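Local atomic coordinates of Non-sulfated chondroitin lyase E66 (Autographa californica nucleopolyhedrovirus, PDB entry 3VSN), a protein that cleaves non-sulfated chondroitin as a lyase in the envelope of the occlusion-derived virus and is essential for oral infection of the insect host. Residues Lys443-Leu456 with Ile576-Tyr590. Sequence-based numbering, arbitrary orientation.
Sequences KSCTLFYDHGMFQL and IYVNVGNGVKALFNY
Phe588 and Leu447, which bury more surface in this contact than any other residues, illustrate how two antiparallel sheets pack face to face in a beta-sandwich. Two hairpins, one from each seven-stranded sheet, supply the facing surfaces; strands 443-449 and 584-589 run nearly antiparallel (169°) with their axes 8.7 Å apart, too far for backbone pairing, so side chains do the joining. Cys445 covers one face of the Phe588 ring, its CB 3.5 Å from the centroid and almost on the normal, in a CH-pi contact, while the SG approaches the same ring obliquely. At the ring's edge, CZ comes within 3.5 Å of the carbonyl O of Thr446. CG of Leu447 stands anti to the backbone N (chi1 177°), which carries its two methyls into the opposing hairpin: CD1 meets CB of Ala586, and CD2 touches both CG1 of Val578 and CG2 of Val580, 3.7 Å from the latter. The same two valines use their other methyls on aromatic faces, Val578 CG2 over Phe454 and Val580 CG1 over Tyr449. Farther along, Leu456 CD2 and Ile576 CG1 meet tip to tip at 3.7 Å.

Polar groups gather at the ends. Lys443 lays CE over the centre of the Tyr590 ring, 3.7 Å from its centroid, with NZ in cation-pi range of that face; the ammonium also forms a salt bridge with Glu574. At the turns, one water accepts from Asp450 N (2.9 Å) and Asn582 ND2 (3.2 Å), while Asn582 OD1 closes an Asx turn onto Val584 N. Apolar and CH-pi packing makes up most of the interface in this sandwich interior; a lysine over an aromatic face closes one end and a bridging water the other.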
loop_
_atom_site.group_PDB
_atom_site.type_symbol
_atom_site.label_atom_id
_atom_site.label_comp_id
_atom_site.label_asym_id
_atom_site.label_seq_id
_atom_site.Cartn_x
_atom_site.Cartn_y
_atom_site.Cartn_z
ATOM N N LYS A 443 21.670 -11.239 1.738
ATOM C CA LYS A 443 20.959 -11.506 2.979
ATOM C C LYS A 443 20.675 -10.145 3.600
ATOM O O LYS A 443 21.575 -9.315 3.718
ATOM C CB LYS A 443 21.802 -12.371 3.916
ATOM C CG LYS A 443 22.032 -13.801 3.434
ATOM C CD LYS A 443 21.056 -14.780 4.075
ATOM C CE LYS A 443 21.175 -16.187 3.498
ATOM N NZ LYS A 443 22.450 -16.887 3.825
ATOM N N SER A 444 19.418 -9.909 3.968
ATOM C CA SER A 444 18.993 -8.604 4.464
ATOM C C SER A 444 18.378 -8.748 5.848
ATOM O O SER A 444 17.466 -9.554 6.041
ATOM C CB SER A 444 17.987 -7.969 3.497
ATOM O OG SER A 444 17.442 -6.771 4.026
ATOM N N CYS A 445 18.888 -7.964 6.797
ATOM C CA CYS A 445 18.411 -7.968 8.175
ATOM C C CYS A 445 17.879 -6.582 8.508
ATOM O O CYS A 445 18.636 -5.614 8.495
ATOM C CB CYS A 445 19.559 -8.294 9.136
ATOM S SG CYS A 445 20.445 -9.836 8.820
ATOM N N THR A 446 16.587 -6.479 8.803
ATOM C CA THR A 446 16.005 -5.193 9.191
ATOM C C THR A 446 15.332 -5.308 10.552
ATOM O O THR A 446 14.642 -6.285 10.815
ATOM C CB THR A 446 14.969 -4.695 8.163
ATOM O OG1 THR A 446 15.438 -4.951 6.835
ATOM C CG2 THR A 446 14.704 -3.199 8.330
ATOM N N LEU A 447 15.544 -4.313 11.411
ATOM C CA LEU A 447 14.842 -4.245 12.686
ATOM C C LEU A 447 14.195 -2.875 12.873
ATOM O O LEU A 447 14.884 -1.852 12.827
ATOM C CB LEU A 447 15.797 -4.558 13.850
ATOM C CG LEU A 447 15.235 -4.458 15.273
ATOM C CD1 LEU A 447 14.246 -5.581 15.563
ATOM C CD2 LEU A 447 16.368 -4.462 16.290
ATOM N N PHE A 448 12.877 -2.866 13.074
ATOM C CA PHE A 448 12.144 -1.646 13.431
ATOM C C PHE A 448 11.924 -1.617 14.943
ATOM O O PHE A 448 11.583 -2.640 15.544
ATOM C CB PHE A 448 10.775 -1.577 12.733
ATOM C CG PHE A 448 10.839 -1.430 11.232
ATOM C CD1 PHE A 448 11.280 -0.249 10.645
ATOM C CD2 PHE A 448 10.412 -2.465 10.405
ATOM C CE1 PHE A 448 11.325 -0.114 9.263
ATOM C CE2 PHE A 448 10.451 -2.336 9.019
ATOM C CZ PHE A 448 10.913 -1.160 8.448
ATOM N N TYR A 449 12.102 -0.444 15.545
ATOM C CA TYR A 449 11.895 -0.247 16.984
ATOM C C TYR A 449 11.537 1.223 17.239
ATOM O O TYR A 449 11.535 2.027 16.309
ATOM C CB TYR A 449 13.169 -0.634 17.754
ATOM C CG TYR A 449 14.377 0.173 17.328
ATOM C CD1 TYR A 449 15.172 -0.234 16.251
ATOM C CD2 TYR A 449 14.705 1.364 17.976
ATOM C CE1 TYR A 449 16.264 0.522 15.842
ATOM C CE2 TYR A 449 15.793 2.124 17.574
ATOM C CZ TYR A 449 16.570 1.697 16.515
ATOM O OH TYR A 449 17.656 2.450 16.127
ATOM N N ASP A 450 11.229 1.586 18.483
ATOM C CA ASP A 450 11.029 3.000 18.815
ATOM C C ASP A 450 12.388 3.603 19.203
ATOM O O ASP A 450 12.946 3.183 20.208
ATOM C CB ASP A 450 10.031 3.150 19.976
ATOM C CG ASP A 450 8.659 2.549 19.670
ATOM O OD1 ASP A 450 8.191 2.625 18.516
ATOM O OD2 ASP A 450 8.027 2.019 20.602
ATOM N N HIS A 451 12.945 4.560 18.446
ATOM C CA HIS A 451 12.339 5.213 17.282
ATOM C C HIS A 451 13.265 5.162 16.095
ATOM O O HIS A 451 13.769 6.198 15.631
ATOM C CB HIS A 451 12.044 6.673 17.605
ATOM C CG HIS A 451 11.083 6.869 18.753
ATOM N ND1 HIS A 451 9.782 7.148 18.564
ATOM C CD2 HIS A 451 11.281 6.827 20.131
ATOM C CE1 HIS A 451 9.172 7.274 19.758
ATOM N NE2 HIS A 451 10.091 7.077 20.716
ATOM N N GLY A 452 13.516 3.964 15.585
ATOM C CA GLY A 452 14.454 3.825 14.484
ATOM C C GLY A 452 14.412 2.496 13.768
ATOM O O GLY A 452 13.515 1.685 13.982
ATOM N N MET A 453 15.412 2.279 12.921
ATOM C CA MET A 453 15.474 1.112 12.060
ATOM C C MET A 453 16.931 0.753 11.827
ATOM O O MET A 453 17.718 1.603 11.419
ATOM C CB MET A 453 14.798 1.408 10.716
ATOM C CG MET A 453 14.763 0.225 9.755
ATOM S SD MET A 453 14.712 0.723 8.018
ATOM C CE MET A 453 16.428 1.199 7.785
ATOM N N PHE A 454 17.271 -0.504 12.093
ATOM C CA PHE A 454 18.589 -1.062 11.814
ATOM C C PHE A 454 18.515 -1.840 10.500
ATOM O O PHE A 454 17.550 -2.565 10.264
ATOM C CB PHE A 454 18.995 -1.981 12.975
ATOM C CG PHE A 454 20.125 -2.924 12.663
ATOM C CD1 PHE A 454 19.870 -4.213 12.184
ATOM C CD2 PHE A 454 21.443 -2.545 12.890
ATOM C CE1 PHE A 454 20.910 -5.091 11.921
ATOM C CE2 PHE A 454 22.485 -3.418 12.629
ATOM C CZ PHE A 454 22.223 -4.691 12.144
ATOM N N GLN A 455 19.525 -1.673 9.647
ATOM C CA GLN A 455 19.611 -2.411 8.387
ATOM C C GLN A 455 21.017 -2.959 8.178
ATOM O O GLN A 455 21.991 -2.207 8.189
ATOM C CB GLN A 455 19.209 -1.531 7.192
ATOM C CG GLN A 455 19.417 -2.184 5.818
ATOM C CD GLN A 455 18.537 -3.407 5.587
ATOM O OE1 GLN A 455 17.402 -3.463 6.056
ATOM N NE2 GLN A 455 19.060 -4.391 4.855
ATOM N N LEU A 456 21.111 -4.274 8.003
ATOM C CA LEU A 456 22.361 -4.915 7.626
ATOM C C LEU A 456 22.144 -5.736 6.362
ATOM O O LEU A 456 21.266 -6.590 6.323
ATOM C CB LEU A 456 22.880 -5.824 8.753
ATOM C CG LEU A 456 24.023 -6.801 8.410
ATOM C CD1 LEU A 456 25.317 -6.067 8.070
ATOM C CD2 LEU A 456 24.259 -7.801 9.533
ATOM N N ILE A 576 23.951 -12.684 13.927
ATOM C CA ILE A 576 23.934 -11.239 14.198
ATOM C C ILE A 576 22.998 -10.861 15.344
ATOM O O ILE A 576 21.776 -10.981 15.230
ATOM C CB ILE A 576 23.546 -10.416 12.942
ATOM C CG1 ILE A 576 24.395 -10.820 11.721
ATOM C CG2 ILE A 576 23.635 -8.915 13.221
ATOM C CD1 ILE A 576 25.892 -10.666 11.901
ATOM N N TYR A 577 23.592 -10.374 16.430
ATOM C CA TYR A 577 22.858 -9.955 17.621
ATOM C C TYR A 577 22.745 -8.432 17.664
ATOM O O TYR A 577 23.760 -7.729 17.617
ATOM C CB TYR A 577 23.568 -10.518 18.872
ATOM C CG TYR A 577 23.203 -9.915 20.223
ATOM C CD1 TYR A 577 21.887 -9.550 20.534
ATOM C CD2 TYR A 577 24.178 -9.749 21.205
ATOM C CE1 TYR A 577 21.564 -9.011 21.773
ATOM C CE2 TYR A 577 23.861 -9.218 22.450
ATOM C CZ TYR A 577 22.557 -8.848 22.727
ATOM O OH TYR A 577 22.246 -8.322 23.960
ATOM N N VAL A 578 21.512 -7.930 17.739
ATOM C CA VAL A 578 21.266 -6.498 17.876
ATOM C C VAL A 578 20.668 -6.206 19.249
ATOM O O VAL A 578 19.626 -6.750 19.612
ATOM C CB VAL A 578 20.334 -5.945 16.767
ATOM C CG1 VAL A 578 20.156 -4.436 16.912
ATOM C CG2 VAL A 578 20.881 -6.278 15.388
ATOM N N ASN A 579 21.354 -5.367 20.016
ATOM C CA ASN A 579 20.812 -4.867 21.271
ATOM C C ASN A 579 20.504 -3.385 21.101
ATOM O O ASN A 579 21.415 -2.559 21.043
ATOM C CB ASN A 579 21.790 -5.114 22.432
ATOM C CG ASN A 579 21.201 -4.753 23.792
ATOM O OD1 ASN A 579 20.099 -4.205 23.886
ATOM N ND2 ASN A 579 21.941 -5.059 24.856
ATOM N N VAL A 580 19.216 -3.057 21.006
ATOM C CA VAL A 580 18.782 -1.670 20.815
ATOM C C VAL A 580 19.155 -0.812 22.024
ATOM O O VAL A 580 19.408 0.385 21.890
ATOM C CB VAL A 580 17.262 -1.573 20.535
ATOM C CG1 VAL A 580 16.848 -0.128 20.320
ATOM C CG2 VAL A 580 16.887 -2.407 19.318
ATOM N N GLY A 581 19.193 -1.441 23.197
ATOM C CA GLY A 581 19.575 -0.765 24.432
ATOM C C GLY A 581 18.389 -0.193 25.183
ATOM O O GLY A 581 18.564 0.487 26.191
ATOM N N ASN A 582 17.183 -0.471 24.686
ATOM C CA ASN A 582 15.942 0.042 25.271
ATOM C C ASN A 582 15.018 -1.078 25.756
ATOM O O ASN A 582 13.854 -0.831 26.078
ATOM C CB ASN A 582 15.199 0.918 24.247
ATOM C CG ASN A 582 14.625 0.108 23.090
ATOM O OD1 ASN A 582 14.979 -1.058 22.900
ATOM N ND2 ASN A 582 13.734 0.723 22.312
ATOM N N GLY A 583 15.531 -2.306 25.789
ATOM C CA GLY A 583 14.721 -3.474 26.151
ATOM C C GLY A 583 14.439 -4.419 24.988
ATOM O O GLY A 583 13.963 -5.537 25.192
ATOM N N VAL A 584 14.727 -3.972 23.767
ATOM C CA VAL A 584 14.536 -4.795 22.569
ATOM C C VAL A 584 15.860 -5.437 22.169
ATOM O O VAL A 584 16.871 -4.740 22.011
ATOM C CB VAL A 584 14.000 -3.961 21.376
ATOM C CG1 VAL A 584 13.972 -4.793 20.097
ATOM C CG2 VAL A 584 12.615 -3.395 21.682
ATOM N N LYS A 585 15.850 -6.762 22.030
ATOM C CA LYS A 585 16.981 -7.511 21.489
ATOM C C LYS A 585 16.497 -8.297 20.279
ATOM O O LYS A 585 15.361 -8.778 20.259
ATOM C CB LYS A 585 17.552 -8.486 22.526
ATOM C CG LYS A 585 18.329 -7.852 23.678
ATOM C CD LYS A 585 18.886 -8.931 24.602
ATOM C CE LYS A 585 19.695 -8.354 25.762
ATOM N NZ LYS A 585 20.422 -9.435 26.497
ATOM N N ALA A 586 17.348 -8.421 19.270
ATOM C CA ALA A 586 17.006 -9.222 18.103
ATOM C C ALA A 586 18.171 -10.109 17.710
ATOM O O ALA A 586 19.330 -9.782 17.977
ATOM C CB ALA A 586 16.586 -8.332 16.937
ATOM N N LEU A 587 17.857 -11.235 17.080
ATOM C CA LEU A 587 18.880 -12.125 16.572
ATOM C C LEU A 587 18.544 -12.538 15.157
ATOM O O LEU A 587 17.440 -13.011 14.885
ATOM C CB LEU A 587 19.024 -13.370 17.452
ATOM C CG LEU A 587 20.171 -14.301 17.042
ATOM C CD1 LEU A 587 21.524 -13.672 17.360
ATOM C CD2 LEU A 587 20.035 -15.646 17.733
ATOM N N PHE A 588 19.504 -12.337 14.266
ATOM C CA PHE A 588 19.411 -12.836 12.912
ATOM C C PHE A 588 20.415 -13.974 12.828
ATOM O O PHE A 588 21.612 -13.764 13.015
ATOM C CB PHE A 588 19.760 -11.735 11.901
ATOM C CG PHE A 588 18.885 -10.510 12.000
ATOM C CD1 PHE A 588 17.705 -10.421 11.264
ATOM C CD2 PHE A 588 19.243 -9.441 12.822
ATOM C CE1 PHE A 588 16.895 -9.293 11.347
ATOM C CE2 PHE A 588 18.433 -8.311 12.912
ATOM C CZ PHE A 588 17.260 -8.241 12.174
ATOM N N ASN A 589 19.932 -15.184 12.589
ATOM C CA ASN A 589 20.823 -16.334 12.428
ATOM C C ASN A 589 20.248 -17.246 11.367
ATOM O O ASN A 589 19.671 -18.291 11.669
ATOM C CB ASN A 589 21.031 -17.086 13.749
ATOM C CG ASN A 589 22.138 -18.131 13.660
ATOM O OD1 ASN A 589 23.089 -17.982 12.888
ATOM N ND2 ASN A 589 22.020 -19.192 14.451
ATOM N N TYR A 590 20.396 -16.822 10.116
ATOM C CA TYR A 590 19.750 -17.489 8.994
ATOM C C TYR A 590 19.794 -19.018 9.115
ATOM O O TYR A 590 20.876 -19.584 9.284
ATOM C CB TYR A 590 20.347 -17.037 7.656
ATOM C CG TYR A 590 19.444 -17.448 6.534
ATOM C CD1 TYR A 590 19.584 -18.693 5.927
ATOM C CD2 TYR A 590 18.392 -16.632 6.140
ATOM C CE1 TYR A 590 18.720 -19.098 4.925
ATOM C CE2 TYR A 590 17.524 -17.024 5.141
ATOM C CZ TYR A 590 17.695 -18.256 4.537
ATOM O OH TYR A 590 16.834 -18.644 3.549
HETATM O O HOH W 1 11.103 -0.261 20.731
#